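Local coordinates for protein alcohol oxidase (Myceliophthora thermophila, PDB 6F74) that binds FAD and, as a member of the VAO-type flavoprotein oxidases, probably oxidises an organic substrate at the expense of molecular oxygen, at residues 437-442 / 491-496; 312-317 / 407-412; 223-228 / 413-418; 562-567 / 580-585. All blocks are in the same frame, centred on the assembly; numbering follows the deposited sequence.

Contact 1. Residues 437-442 / 491-496; sequences SRLINP and PAWRVS
Leu439 reaches across to Trp493 with one methyl, CD2, which sits over the face of the indole at 3.8 Å from the centroid of the five-membered ring. The line from that centroid to CD2 lies only 18° off the ring normal, the geometry of a CH-pi contact. Leu439 CG lies anti to the carbonyl carbon (chi1 -84°), which helps place the methyl there. Leu439 CD2 also comes within 3.5 Å of Trp493 N and touches the methyl of Ala492. Behind it, Leu439 CB lies 3.7 Å from Ser496 CB, and Ser496 CA makes a bent CA-H...O contact with Ile440 O. At the edge of the contact, Pro442 CD rests 3.2 Å from Val495 O.

The polar end of Ser496 is turned back on its own segment. Its OG gives a hydrogen bond of 2.8 Å to Ala492 O, from 39° out of the carbonyl plane, while Val495 N reaches the same oxygen from the opposite face. Strand 435-440, outermost in the seven-stranded antiparallel sheet, is in turn fixed by backbone bonds from Arg438 to Met500 and from Ile440 to Phe498.

The side chain of Trp493 also lies about 4 Å from that of Tyr540, an FAD-binding residue, and about 8 Å from FAD itself. With no hydrogen bond joining the two segments, their cohesion is largely apolar, consistent with a second-shell wall beside the flavin pocket.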
loop_
_atom_site.group_PDB
_atom_site.type_symbol
_atom_site.label_atom_id
_atom_site.label_comp_id
_atom_site.label_asym_id
_atom_site.label_seq_id
_atom_site.Cartn_x
_atom_site.Cartn_y
_atom_site.Cartn_z
ATOM N N SER A 437 -2.544 -10.288 5.002
ATOM C CA SER A 437 -3.900 -9.792 4.745
ATOM C C SER A 437 -4.728 -10.899 4.117
ATOM O O SER A 437 -4.206 -11.792 3.408
ATOM C CB SER A 437 -3.914 -8.522 3.888
ATOM O OG SER A 437 -3.171 -8.623 2.679
ATOM N N ARG A 438 -6.009 -10.876 4.471
ATOM C CA ARG A 438 -6.954 -11.853 3.994
ATOM C C ARG A 438 -8.298 -11.199 3.728
ATOM O O ARG A 438 -8.902 -10.587 4.621
ATOM C CB ARG A 438 -7.104 -12.996 4.980
ATOM C CG ARG A 438 -7.761 -14.228 4.351
ATOM C CD ARG A 438 -6.806 -14.948 3.428
ATOM N NE ARG A 438 -7.424 -16.049 2.701
ATOM C CZ ARG A 438 -6.894 -16.629 1.614
ATOM N NH1 ARG A 438 -5.722 -16.217 1.103
ATOM N NH2 ARG A 438 -7.547 -17.632 1.028
ATOM N N LEU A 439 -8.735 -11.294 2.478
ATOM C CA LEU A 439 -10.067 -10.868 2.105
ATOM C C LEU A 439 -11.036 -11.895 2.700
ATOM O O LEU A 439 -10.776 -13.102 2.633
ATOM C CB LEU A 439 -10.211 -10.767 0.597
ATOM C CG LEU A 439 -9.744 -9.469 -0.093
ATOM C CD1 LEU A 439 -8.241 -9.222 0.106
ATOM C CD2 LEU A 439 -10.052 -9.593 -1.582
ATOM N N ILE A 440 -12.121 -11.415 3.301
ATOM C CA ILE A 440 -13.107 -12.268 3.993
ATOM C C ILE A 440 -14.471 -12.216 3.301
ATOM O O ILE A 440 -15.080 -11.145 3.219
ATOM C CB ILE A 440 -13.294 -11.834 5.463
ATOM C CG1 ILE A 440 -11.949 -11.749 6.184
ATOM C CG2 ILE A 440 -14.208 -12.786 6.199
ATOM C CD1 ILE A 440 -11.100 -13.005 6.175
ATOM N N ASN A 441 -14.928 -13.379 2.816
ATOM C CA ASN A 441 -16.266 -13.515 2.196
ATOM C C ASN A 441 -17.334 -13.757 3.288
ATOM O O ASN A 441 -17.026 -14.343 4.328
ATOM C CB ASN A 441 -16.271 -14.653 1.169
ATOM C CG ASN A 441 -15.926 -15.998 1.784
ATOM O OD1 ASN A 441 -14.897 -16.136 2.429
ATOM N ND2 ASN A 441 -16.814 -16.985 1.611
ATOM N N PRO A 442 -18.590 -13.322 3.064
ATOM C CA PRO A 442 -19.600 -13.439 4.135
ATOM C C PRO A 442 -19.800 -14.839 4.706
ATOM O O PRO A 442 -20.033 -14.987 5.912
ATOM C CB PRO A 442 -20.894 -12.983 3.465
ATOM C CG PRO A 442 -20.468 -12.179 2.293
ATOM C CD PRO A 442 -19.151 -12.729 1.838
ATOM N N PRO A 491 -10.430 -11.685 -8.278
ATOM C CA PRO A 491 -11.843 -12.060 -8.119
ATOM C C PRO A 491 -12.424 -11.950 -6.686
ATOM O O PRO A 491 -13.571 -11.505 -6.510
ATOM C CB PRO A 491 -11.853 -13.513 -8.565
ATOM C CG PRO A 491 -10.763 -13.603 -9.572
ATOM C CD PRO A 491 -9.711 -12.650 -9.122
ATOM N N ALA A 492 -11.646 -12.362 -5.687
ATOM C CA ALA A 492 -12.099 -12.320 -4.298
ATOM C C ALA A 492 -12.607 -10.945 -3.843
ATOM O O ALA A 492 -13.478 -10.865 -2.997
ATOM C CB ALA A 492 -11.001 -12.811 -3.372
ATOM N N TRP A 493 -12.090 -9.863 -4.428
ATOM C CA TRP A 493 -12.626 -8.518 -4.129
ATOM C C TRP A 493 -14.118 -8.409 -4.410
ATOM O O TRP A 493 -14.822 -7.656 -3.738
ATOM C CB TRP A 493 -11.938 -7.442 -4.963
ATOM C CG TRP A 493 -10.608 -7.056 -4.459
ATOM C CD1 TRP A 493 -9.419 -7.273 -5.077
ATOM C CD2 TRP A 493 -10.330 -6.346 -3.259
ATOM N NE1 TRP A 493 -8.405 -6.734 -4.331
ATOM C CE2 TRP A 493 -8.937 -6.186 -3.194
ATOM C CE3 TRP A 493 -11.118 -5.849 -2.219
ATOM C CZ2 TRP A 493 -8.304 -5.518 -2.130
ATOM C CZ3 TRP A 493 -10.486 -5.188 -1.161
ATOM C CH2 TRP A 493 -9.093 -5.036 -1.129
ATOM N N ARG A 494 -14.586 -9.170 -5.401
ATOM C CA ARG A 494 -15.954 -9.100 -5.815
ATOM C C ARG A 494 -16.913 -9.827 -4.862
ATOM O O ARG A 494 -18.113 -9.665 -5.007
ATOM C CB ARG A 494 -16.135 -9.636 -7.251
ATOM C CG ARG A 494 -15.151 -9.077 -8.296
ATOM C CD ARG A 494 -15.105 -7.562 -8.251
ATOM N NE ARG A 494 -14.340 -7.013 -9.358
ATOM C CZ ARG A 494 -14.004 -5.725 -9.504
ATOM N NH1 ARG A 494 -14.381 -4.806 -8.629
ATOM N NH2 ARG A 494 -13.274 -5.351 -10.555
ATOM N N VAL A 495 -16.391 -10.642 -3.935
ATOM C CA VAL A 495 -17.217 -11.339 -2.927
ATOM C C VAL A 495 -16.896 -10.985 -1.481
ATOM O O VAL A 495 -17.654 -11.354 -0.597
ATOM C CB VAL A 495 -17.198 -12.894 -3.123
ATOM C CG1 VAL A 495 -17.752 -13.279 -4.488
ATOM C CG2 VAL A 495 -15.815 -13.505 -2.941
ATOM N N SER A 496 -15.810 -10.247 -1.241
ATOM C CA SER A 496 -15.335 -9.984 0.116
ATOM C C SER A 496 -15.537 -8.519 0.480
ATOM O O SER A 496 -14.933 -7.646 -0.146
ATOM C CB SER A 496 -13.862 -10.372 0.227
ATOM O OG SER A 496 -13.673 -11.681 -0.306
#

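Contact 2. Residues 312-317 / 407-412; sequences TAHRLA and STFAEY
Arg315 and Thr408 form a hydrogen-bonded pair of an antiparallel beta ladder, Arg315 N giving to Thr408 O at 2.8 Å and Thr408 N to Arg315 O at 3.0 Å. Ala313 and Ala410 repeat the pattern, with Ala313 N meeting Ala410 O at 2.8 Å in a nearly straight bond. Strand 403-412 is an outermost strand of the seven-stranded antiparallel sheet, and the short strand axes run at 160°.

On the sheet face that carries His314, a side-chain bond joins the strands as well: Ser407 OG lies in the plane of the imidazole, 2.9 Å from His314 NE2. With chi1 of 178°, His314 CG stands opposite the backbone N, which leads the ring along the neighbouring strand to this hydroxyl. The imidazole also forms an offset stack with Phe409, centroids 4.7 Å apart and planes at 29°. Replacing Phe409 with alanine would probably leave one side of His314 without its stacking partner and the imidazole more weakly fixed in rotation. Helix 382-396 covers this face, Met393 touching His314 and Glu386 touching Phe409. Within the stack, His314 CD2 lies over the rim of the phenyl ring, 3.4 Å from Phe409 CZ.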
loop_
_atom_site.group_PDB
_atom_site.type_symbol
_atom_site.label_atom_id
_atom_site.label_comp_id
_atom_site.label_asym_id
_atom_site.label_seq_id
_atom_site.Cartn_x
_atom_site.Cartn_y
_atom_site.Cartn_z
ATOM N N THR A 312 -22.068 10.716 7.296
ATOM C CA THR A 312 -22.049 10.577 8.750
ATOM C C THR A 312 -21.017 9.539 9.136
ATOM O O THR A 312 -20.994 8.457 8.577
ATOM C CB THR A 312 -23.430 10.188 9.301
ATOM O OG1 THR A 312 -24.388 11.154 8.870
ATOM C CG2 THR A 312 -23.430 10.192 10.826
ATOM N N ALA A 313 -20.193 9.883 10.116
ATOM C CA ALA A 313 -19.199 8.983 10.664
ATOM C C ALA A 313 -19.683 8.399 11.981
ATOM O O ALA A 313 -20.356 9.076 12.747
ATOM C CB ALA A 313 -17.893 9.739 10.878
ATOM N N HIS A 314 -19.311 7.150 12.227
ATOM C CA HIS A 314 -19.644 6.432 13.443
ATOM C C HIS A 314 -18.370 6.073 14.173
ATOM O O HIS A 314 -17.568 5.329 13.649
ATOM C CB HIS A 314 -20.377 5.132 13.096
ATOM C CG HIS A 314 -20.733 4.298 14.285
ATOM N ND1 HIS A 314 -20.438 2.959 14.367
ATOM C CD2 HIS A 314 -21.398 4.607 15.426
ATOM C CE1 HIS A 314 -20.891 2.484 15.518
ATOM N NE2 HIS A 314 -21.473 3.466 16.179
ATOM N N ARG A 315 -18.185 6.609 15.368
ATOM C CA ARG A 315 -17.029 6.264 16.186
ATOM C C ARG A 315 -17.432 5.261 17.260
ATOM O O ARG A 315 -18.276 5.555 18.094
ATOM C CB ARG A 315 -16.397 7.527 16.770
ATOM C CG ARG A 315 -15.711 8.406 15.699
ATOM C CD ARG A 315 -14.318 7.876 15.301
ATOM N NE ARG A 315 -13.573 8.873 14.490
ATOM C CZ ARG A 315 -12.582 9.668 14.944
ATOM N NH1 ARG A 315 -12.134 9.628 16.219
ATOM N NH2 ARG A 315 -11.965 10.513 14.110
ATOM N N LEU A 316 -16.832 4.083 17.238
ATOM C CA LEU A 316 -17.175 3.029 18.199
ATOM C C LEU A 316 -15.942 2.663 18.979
ATOM O O LEU A 316 -14.893 2.529 18.398
ATOM C CB LEU A 316 -17.688 1.763 17.487
ATOM C CG LEU A 316 -18.045 0.535 18.367
ATOM C CD1 LEU A 316 -19.299 0.787 19.197
ATOM C CD2 LEU A 316 -18.244 -0.690 17.495
ATOM N N ALA A 317 -16.081 2.453 20.275
ATOM C CA ALA A 317 -14.986 1.996 21.094
ATOM C C ALA A 317 -15.492 1.005 22.126
ATOM O O ALA A 317 -16.553 1.202 22.728
ATOM C CB ALA A 317 -14.296 3.164 21.774
ATOM N N SER A 407 -20.318 5.000 21.591
ATOM C CA SER A 407 -20.816 5.039 20.236
ATOM C C SER A 407 -21.272 6.435 19.962
ATOM O O SER A 407 -22.193 6.898 20.622
ATOM C CB SER A 407 -22.003 4.066 20.107
ATOM O OG SER A 407 -22.485 4.059 18.797
ATOM N N THR A 408 -20.644 7.118 19.015
ATOM C CA THR A 408 -21.048 8.470 18.657
ATOM C C THR A 408 -21.077 8.659 17.157
ATOM O O THR A 408 -20.431 7.924 16.414
ATOM C CB THR A 408 -20.105 9.507 19.280
ATOM O OG1 THR A 408 -18.778 9.353 18.740
ATOM C CG2 THR A 408 -20.064 9.359 20.784
ATOM N N PHE A 409 -21.820 9.671 16.724
ATOM C CA PHE A 409 -21.977 9.991 15.313
ATOM C C PHE A 409 -21.622 11.440 15.081
ATOM O O PHE A 409 -21.897 12.279 15.925
ATOM C CB PHE A 409 -23.405 9.757 14.860
ATOM C CG PHE A 409 -23.846 8.323 14.997
ATOM C CD1 PHE A 409 -24.352 7.854 16.197
ATOM C CD2 PHE A 409 -23.748 7.452 13.935
ATOM C CE1 PHE A 409 -24.746 6.540 16.333
ATOM C CE2 PHE A 409 -24.149 6.136 14.052
ATOM C CZ PHE A 409 -24.648 5.672 15.256
ATOM N N ALA A 410 -20.984 11.709 13.948
ATOM C CA ALA A 410 -20.679 13.065 13.512
ATOM C C ALA A 410 -21.145 13.227 12.076
ATOM O O ALA A 410 -20.810 12.404 11.229
ATOM C CB ALA A 410 -19.191 13.323 13.617
ATOM N N GLU A 411 -21.925 14.281 11.814
ATOM C CA GLU A 411 -22.471 14.544 10.465
ATOM C C GLU A 411 -21.629 15.609 9.782
ATOM O O GLU A 411 -21.198 16.558 10.438
ATOM C CB GLU A 411 -23.934 14.966 10.521
ATOM C CG GLU A 411 -24.650 14.797 9.173
ATOM C CD GLU A 411 -26.165 14.904 9.265
ATOM O OE1 GLU A 411 -26.743 14.139 10.053
ATOM O OE2 GLU A 411 -26.797 15.744 8.536
ATOM N N TYR A 412 -21.346 15.421 8.489
ATOM C CA TYR A 412 -20.652 16.422 7.658
ATOM C C TYR A 412 -21.524 16.746 6.467
ATOM O O TYR A 412 -22.348 15.905 6.071
ATOM C CB TYR A 412 -19.291 15.893 7.179
ATOM C CG TYR A 412 -18.384 15.534 8.333
ATOM C CD1 TYR A 412 -17.590 16.494 8.959
ATOM C CD2 TYR A 412 -18.362 14.245 8.837
ATOM C CE1 TYR A 412 -16.786 16.159 10.029
ATOM C CE2 TYR A 412 -17.560 13.907 9.903
ATOM C CZ TYR A 412 -16.779 14.869 10.497
ATOM O OH TYR A 412 -15.983 14.564 11.576
#

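Contact 3. Residues 223-228 / 413-418; sequences NVIAVG and QDYWSF
Trp416 NE1 donates to the carbonyl O of Val224 at 2.8 Å, the one direct hydrogen bond between the segments. The acceptor lies almost in the indole plane, although the N-H...O angle of 147° shows a bent bond. A water makes a second polar link, accepted by Ala226 O at 2.8 Å and 2.7 Å from Tyr415 OH.

Between these links, Ile225 packs on Tyr415. Its CG2 methyl sits over the centre of the phenol, 3.9 Å from the centroid and 9° off the normal, a CH-pi contact, while Ile225 CD1 reaches Tyr415 CB at 3.7 Å. Tyr415 CG is turned opposite the backbone N (chi1 -178°), which sets one face of the ring against Ile225. Tyr415 CD2 in turn lies over the face of the Trp416 indole, with Trp416 CE2 at the edge of the phenol, so the two rings meet face to edge. Changing Trp416 to phenylalanine would remove the indole N-H and would probably leave Val224 O without this donor, loosening the tie between strand and helix.

Asp414 caps the helix that carries both rings, at its N-cap: Asp414 OD2 accepts from Trp416 N at 2.9 Å, and OD1 from both Ser417 N and Ser417 OG, which approach from the same face of the carboxylate. Asn307 adds a bond to Asp414 OD2 and another to Tyr415 N. The start of helix 415-422 is thereby set against strand 224-225 of the FAD-binding part; helix 212-221 flanks Trp416 through Ala219 and Gln220, while helix 250-253 meets Ile225 through Phe253.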
loop_
_atom_site.group_PDB
_atom_site.type_symbol
_atom_site.label_atom_id
_atom_site.label_comp_id
_atom_site.label_asym_id
_atom_site.label_seq_id
_atom_site.Cartn_x
_atom_site.Cartn_y
_atom_site.Cartn_z
ATOM N N ASN A 223 -15.303 20.407 -6.695
ATOM C CA ASN A 223 -16.455 19.800 -6.031
ATOM C C ASN A 223 -16.719 18.345 -6.474
ATOM O O ASN A 223 -17.857 17.961 -6.728
ATOM C CB ASN A 223 -17.696 20.684 -6.254
ATOM C CG ASN A 223 -18.835 20.389 -5.271
ATOM O OD1 ASN A 223 -18.614 19.948 -4.148
ATOM N ND2 ASN A 223 -20.073 20.650 -5.708
ATOM N N VAL A 224 -15.666 17.544 -6.610
ATOM C CA VAL A 224 -15.850 16.128 -6.931
ATOM C C VAL A 224 -15.081 15.260 -5.946
ATOM O O VAL A 224 -14.247 15.739 -5.174
ATOM C CB VAL A 224 -15.471 15.787 -8.385
ATOM C CG1 VAL A 224 -16.352 16.565 -9.369
ATOM C CG2 VAL A 224 -13.988 16.058 -8.631
ATOM N N ILE A 225 -15.372 13.973 -6.000
ATOM C CA ILE A 225 -14.759 12.978 -5.132
ATOM C C ILE A 225 -13.748 12.178 -5.931
ATOM O O ILE A 225 -14.105 11.502 -6.889
ATOM C CB ILE A 225 -15.808 12.038 -4.518
ATOM C CG1 ILE A 225 -16.790 12.848 -3.659
ATOM C CG2 ILE A 225 -15.136 10.961 -3.655
ATOM C CD1 ILE A 225 -17.931 12.053 -3.080
ATOM N N ALA A 226 -12.489 12.284 -5.530
ATOM C CA ALA A 226 -11.415 11.465 -6.035
ATOM C C ALA A 226 -11.242 10.352 -5.011
ATOM O O ALA A 226 -11.111 10.604 -3.810
ATOM C CB ALA A 226 -10.125 12.274 -6.141
ATOM N N VAL A 227 -11.255 9.121 -5.511
ATOM C CA VAL A 227 -11.201 7.930 -4.693
ATOM C C VAL A 227 -9.722 7.535 -4.521
ATOM O O VAL A 227 -9.188 6.758 -5.308
ATOM C CB VAL A 227 -12.047 6.783 -5.298
ATOM C CG1 VAL A 227 -12.118 5.606 -4.336
ATOM C CG2 VAL A 227 -13.452 7.241 -5.580
ATOM N N GLY A 228 -9.100 8.107 -3.485
ATOM C CA GLY A 228 -7.695 7.898 -3.153
ATOM C C GLY A 228 -7.596 7.140 -1.848
ATOM O O GLY A 228 -8.589 6.647 -1.330
ATOM N N GLN A 413 -21.340 17.941 5.892
ATOM C CA GLN A 413 -22.180 18.411 4.756
ATOM C C GLN A 413 -21.554 18.219 3.343
ATOM O O GLN A 413 -22.143 18.639 2.345
ATOM C CB GLN A 413 -22.601 19.869 4.954
ATOM C CG GLN A 413 -23.253 20.146 6.305
ATOM C CD GLN A 413 -24.464 19.252 6.596
ATOM O OE1 GLN A 413 -25.474 19.367 5.923
ATOM N NE2 GLN A 413 -24.374 18.355 7.600
ATOM N N ASP A 414 -20.391 17.571 3.268
ATOM C CA ASP A 414 -19.819 17.108 1.984
ATOM C C ASP A 414 -18.733 16.090 2.221
ATOM O O ASP A 414 -18.374 15.803 3.373
ATOM C CB ASP A 414 -19.295 18.287 1.092
ATOM C CG ASP A 414 -17.830 18.633 1.345
ATOM O OD1 ASP A 414 -17.508 19.045 2.470
ATOM O OD2 ASP A 414 -16.999 18.501 0.419
ATOM N N TYR A 415 -18.208 15.520 1.148
ATOM C CA TYR A 415 -17.179 14.523 1.274
ATOM C C TYR A 415 -15.885 15.065 1.920
ATOM O O TYR A 415 -15.260 14.404 2.763
ATOM C CB TYR A 415 -16.851 13.923 -0.096
ATOM C CG TYR A 415 -15.804 12.851 0.008
ATOM C CD1 TYR A 415 -16.133 11.595 0.525
ATOM C CD2 TYR A 415 -14.486 13.089 -0.366
ATOM C CE1 TYR A 415 -15.198 10.588 0.624
ATOM C CE2 TYR A 415 -13.521 12.098 -0.252
ATOM C CZ TYR A 415 -13.880 10.845 0.251
ATOM O OH TYR A 415 -12.958 9.837 0.362
ATOM N N TRP A 416 -15.458 16.247 1.489
ATOM C CA TRP A 416 -14.135 16.727 1.854
ATOM C C TRP A 416 -13.995 17.193 3.278
ATOM O O TRP A 416 -12.944 16.938 3.877
ATOM C CB TRP A 416 -13.646 17.790 0.891
ATOM C CG TRP A 416 -13.451 17.195 -0.456
ATOM C CD1 TRP A 416 -14.218 17.415 -1.560
ATOM C CD2 TRP A 416 -12.482 16.222 -0.822
ATOM N NE1 TRP A 416 -13.772 16.641 -2.597
ATOM C CE2 TRP A 416 -12.701 15.905 -2.171
ATOM C CE3 TRP A 416 -11.448 15.571 -0.133
ATOM C CZ2 TRP A 416 -11.926 14.975 -2.851
ATOM C CZ3 TRP A 416 -10.679 14.644 -0.811
ATOM C CH2 TRP A 416 -10.926 14.349 -2.155
ATOM N N SER A 417 -15.015 17.844 3.834
ATOM C CA SER A 417 -14.975 18.196 5.265
ATOM C C SER A 417 -14.943 16.900 6.100
ATOM O O SER A 417 -14.235 16.821 7.115
ATOM C CB SER A 417 -16.162 19.083 5.658
ATOM O OG SER A 417 -17.410 18.394 5.506
ATOM N N PHE A 418 -15.690 15.891 5.644
ATOM C CA PHE A 418 -15.675 14.560 6.240
ATOM C C PHE A 418 -14.282 13.942 6.132
ATOM O O PHE A 418 -13.757 13.410 7.117
ATOM C CB PHE A 418 -16.734 13.621 5.601
ATOM C CG PHE A 418 -16.294 12.180 5.551
ATOM C CD1 PHE A 418 -16.251 11.418 6.710
ATOM C CD2 PHE A 418 -15.846 11.606 4.359
ATOM C CE1 PHE A 418 -15.781 10.097 6.681
ATOM C CE2 PHE A 418 -15.379 10.300 4.322
ATOM C CZ PHE A 418 -15.354 9.537 5.479
HETATM O O HOH W 1 -10.788 9.693 -1.217
#

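Contact 4. Residues 562-567 / 580-585; sequences QHLAAK and TCVGAE
Val582 holds CG1 opposite its backbone N (chi1 166°), which aims that methyl at the helix backbone, 3.5 Å from Leu564 N. Its other branch, CG2, meets His563 CB at 3.8 Å, so the forked side chain straddles the junction of two successive helix residues. Leu564, with CG likewise turned from its N (chi1 -166°), sends CD1 forward to Gly583 CA at 3.6 Å.

A turn later, Lys567 lies alongside: its CB touches Val582 CG1 at 3.9 Å, and the aliphatic chain passes Val582 O with Lys567 CG at 3.5 Å. The amine continues beyond to Asp571, Asn574 and Gly293 O. Gly583 lies in a type II beta turn closed by Ala584 N to Cys581 O, at 3.0 Å. Its positive phi suits glycine, and a CB there would press on Lys567 CG.

No hydrogen bond crosses between the segments, so the turn docks on the helix mainly by apolar contact. The Cys578-Cys581 disulfide lies at the turn's start, and Tyr560 OH bonds Gly583 N and Glu585. Within the berberine-like region of this oxidase family, helix 560-570 thus packs on the loop leading to strand 587-588, with helix 551-556 touching Val582 through Tyr556 and helix 281-287 meeting Ala566 through Ala286.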
loop_
_atom_site.group_PDB
_atom_site.type_symbol
_atom_site.label_atom_id
_atom_site.label_comp_id
_atom_site.label_asym_id
_atom_site.label_seq_id
_atom_site.Cartn_x
_atom_site.Cartn_y
_atom_site.Cartn_z
ATOM N N GLN A 562 -3.150 -14.624 -16.937
ATOM C CA GLN A 562 -3.344 -13.467 -17.814
ATOM C C GLN A 562 -2.409 -12.339 -17.458
ATOM O O GLN A 562 -1.898 -11.663 -18.348
ATOM C CB GLN A 562 -4.776 -12.953 -17.733
ATOM C CG GLN A 562 -5.569 -13.073 -19.010
ATOM C CD GLN A 562 -7.064 -12.871 -18.780
ATOM O OE1 GLN A 562 -7.780 -12.547 -19.732
ATOM N NE2 GLN A 562 -7.540 -13.047 -17.518
ATOM N N HIS A 563 -2.174 -12.107 -16.171
ATOM C CA HIS A 563 -1.197 -11.092 -15.784
ATOM C C HIS A 563 0.183 -11.469 -16.321
ATOM O O HIS A 563 0.867 -10.653 -16.951
ATOM C CB HIS A 563 -1.139 -10.911 -14.273
ATOM C CG HIS A 563 -2.376 -10.314 -13.682
ATOM N ND1 HIS A 563 -3.175 -9.420 -14.355
ATOM C CD2 HIS A 563 -2.923 -10.457 -12.455
ATOM C CE1 HIS A 563 -4.174 -9.051 -13.576
ATOM N NE2 HIS A 563 -4.057 -9.679 -12.422
ATOM N N LEU A 564 0.564 -12.719 -16.095
ATOM C CA LEU A 564 1.836 -13.222 -16.582
ATOM C C LEU A 564 1.991 -13.101 -18.091
ATOM O O LEU A 564 3.049 -12.740 -18.545
ATOM C CB LEU A 564 2.041 -14.676 -16.175
ATOM C CG LEU A 564 3.430 -15.278 -16.305
ATOM C CD1 LEU A 564 4.490 -14.470 -15.585
ATOM C CD2 LEU A 564 3.381 -16.704 -15.752
ATOM N N ALA A 565 0.945 -13.377 -18.860
ATOM C CA ALA A 565 1.041 -13.230 -20.322
ATOM C C ALA A 565 1.396 -11.784 -20.712
ATOM O O ALA A 565 2.348 -11.546 -21.471
ATOM C CB ALA A 565 -0.236 -13.699 -21.016
ATOM N N ALA A 566 0.640 -10.832 -20.177
ATOM C CA ALA A 566 0.929 -9.403 -20.346
ATOM C C ALA A 566 2.377 -9.036 -19.912
ATOM O O ALA A 566 3.056 -8.266 -20.581
ATOM C CB ALA A 566 -0.083 -8.576 -19.585
ATOM N N LYS A 567 2.822 -9.604 -18.799
ATOM C CA LYS A 567 4.175 -9.418 -18.328
ATOM C C LYS A 567 5.209 -9.886 -19.349
ATOM O O LYS A 567 6.159 -9.170 -19.630
ATOM C CB LYS A 567 4.396 -10.145 -17.001
ATOM C CG LYS A 567 5.810 -10.080 -16.461
ATOM C CD LYS A 567 6.298 -8.642 -16.220
ATOM C CE LYS A 567 7.696 -8.661 -15.603
ATOM N NZ LYS A 567 8.292 -7.332 -15.325
ATOM N N THR A 580 7.992 -10.208 -5.611
ATOM C CA THR A 580 6.583 -10.647 -5.598
ATOM C C THR A 580 5.747 -10.177 -6.792
ATOM O O THR A 580 4.591 -10.599 -6.914
ATOM C CB THR A 580 5.762 -10.254 -4.320
ATOM O OG1 THR A 580 5.415 -8.861 -4.324
ATOM C CG2 THR A 580 6.468 -10.636 -3.030
ATOM N N CYS A 581 6.287 -9.323 -7.660
ATOM C CA CYS A 581 5.534 -8.823 -8.806
ATOM C C CYS A 581 5.320 -9.978 -9.768
ATOM O O CYS A 581 5.967 -11.043 -9.660
ATOM C CB CYS A 581 6.237 -7.628 -9.482
ATOM S SG CYS A 581 6.449 -6.227 -8.361
ATOM N N VAL A 582 4.360 -9.801 -10.668
ATOM C CA VAL A 582 4.011 -10.875 -11.590
ATOM C C VAL A 582 5.270 -11.242 -12.394
ATOM O O VAL A 582 5.965 -10.343 -12.932
ATOM C CB VAL A 582 2.859 -10.439 -12.511
ATOM C CG1 VAL A 582 2.703 -11.386 -13.680
ATOM C CG2 VAL A 582 1.561 -10.354 -11.701
ATOM N N GLY A 583 5.563 -12.545 -12.446
ATOM C CA GLY A 583 6.740 -13.036 -13.164
ATOM C C GLY A 583 8.035 -13.100 -12.392
ATOM O O GLY A 583 9.012 -13.593 -12.929
ATOM N N ALA A 584 8.036 -12.638 -11.136
ATOM C CA ALA A 584 9.258 -12.538 -10.339
ATOM C C ALA A 584 9.890 -13.881 -10.016
ATOM O O ALA A 584 11.086 -13.954 -9.765
ATOM C CB ALA A 584 8.977 -11.760 -9.047
ATOM N N GLU A 585 9.088 -14.940 -10.051
ATOM C CA GLU A 585 9.573 -16.302 -9.847
ATOM C C GLU A 585 10.538 -16.811 -10.914
ATOM O O GLU A 585 11.165 -17.866 -10.723
ATOM C CB GLU A 585 8.387 -17.282 -9.725
ATOM C CG GLU A 585 7.563 -17.500 -10.999
ATOM C CD GLU A 585 6.423 -16.517 -11.200
ATOM O OE1 GLU A 585 6.420 -15.361 -10.636
ATOM O OE2 GLU A 585 5.511 -16.928 -11.957
#

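From the N terminus, contact 3 opens first, at strand 224-225, and closes only at helix 415-422, a loop with 184 residues between its ends. Contact 2 lies wholly within that loop, pairing strands 311-320 and 403-412; the two touch where Tyr412 CB meets Ser417 OG at 3.5 Å, as strand runs on into helix. Contact 1 follows in series, at the opposite outermost strand of the same seven-stranded sheet, its centre about 26 Å from that of contact 2. Contact 4 closes last, a short C-terminal loop about 42 Å from contact 2, centre to centre. Contact 3 joins the FAD-binding part to the sheet-bearing part; none of the four loops cross.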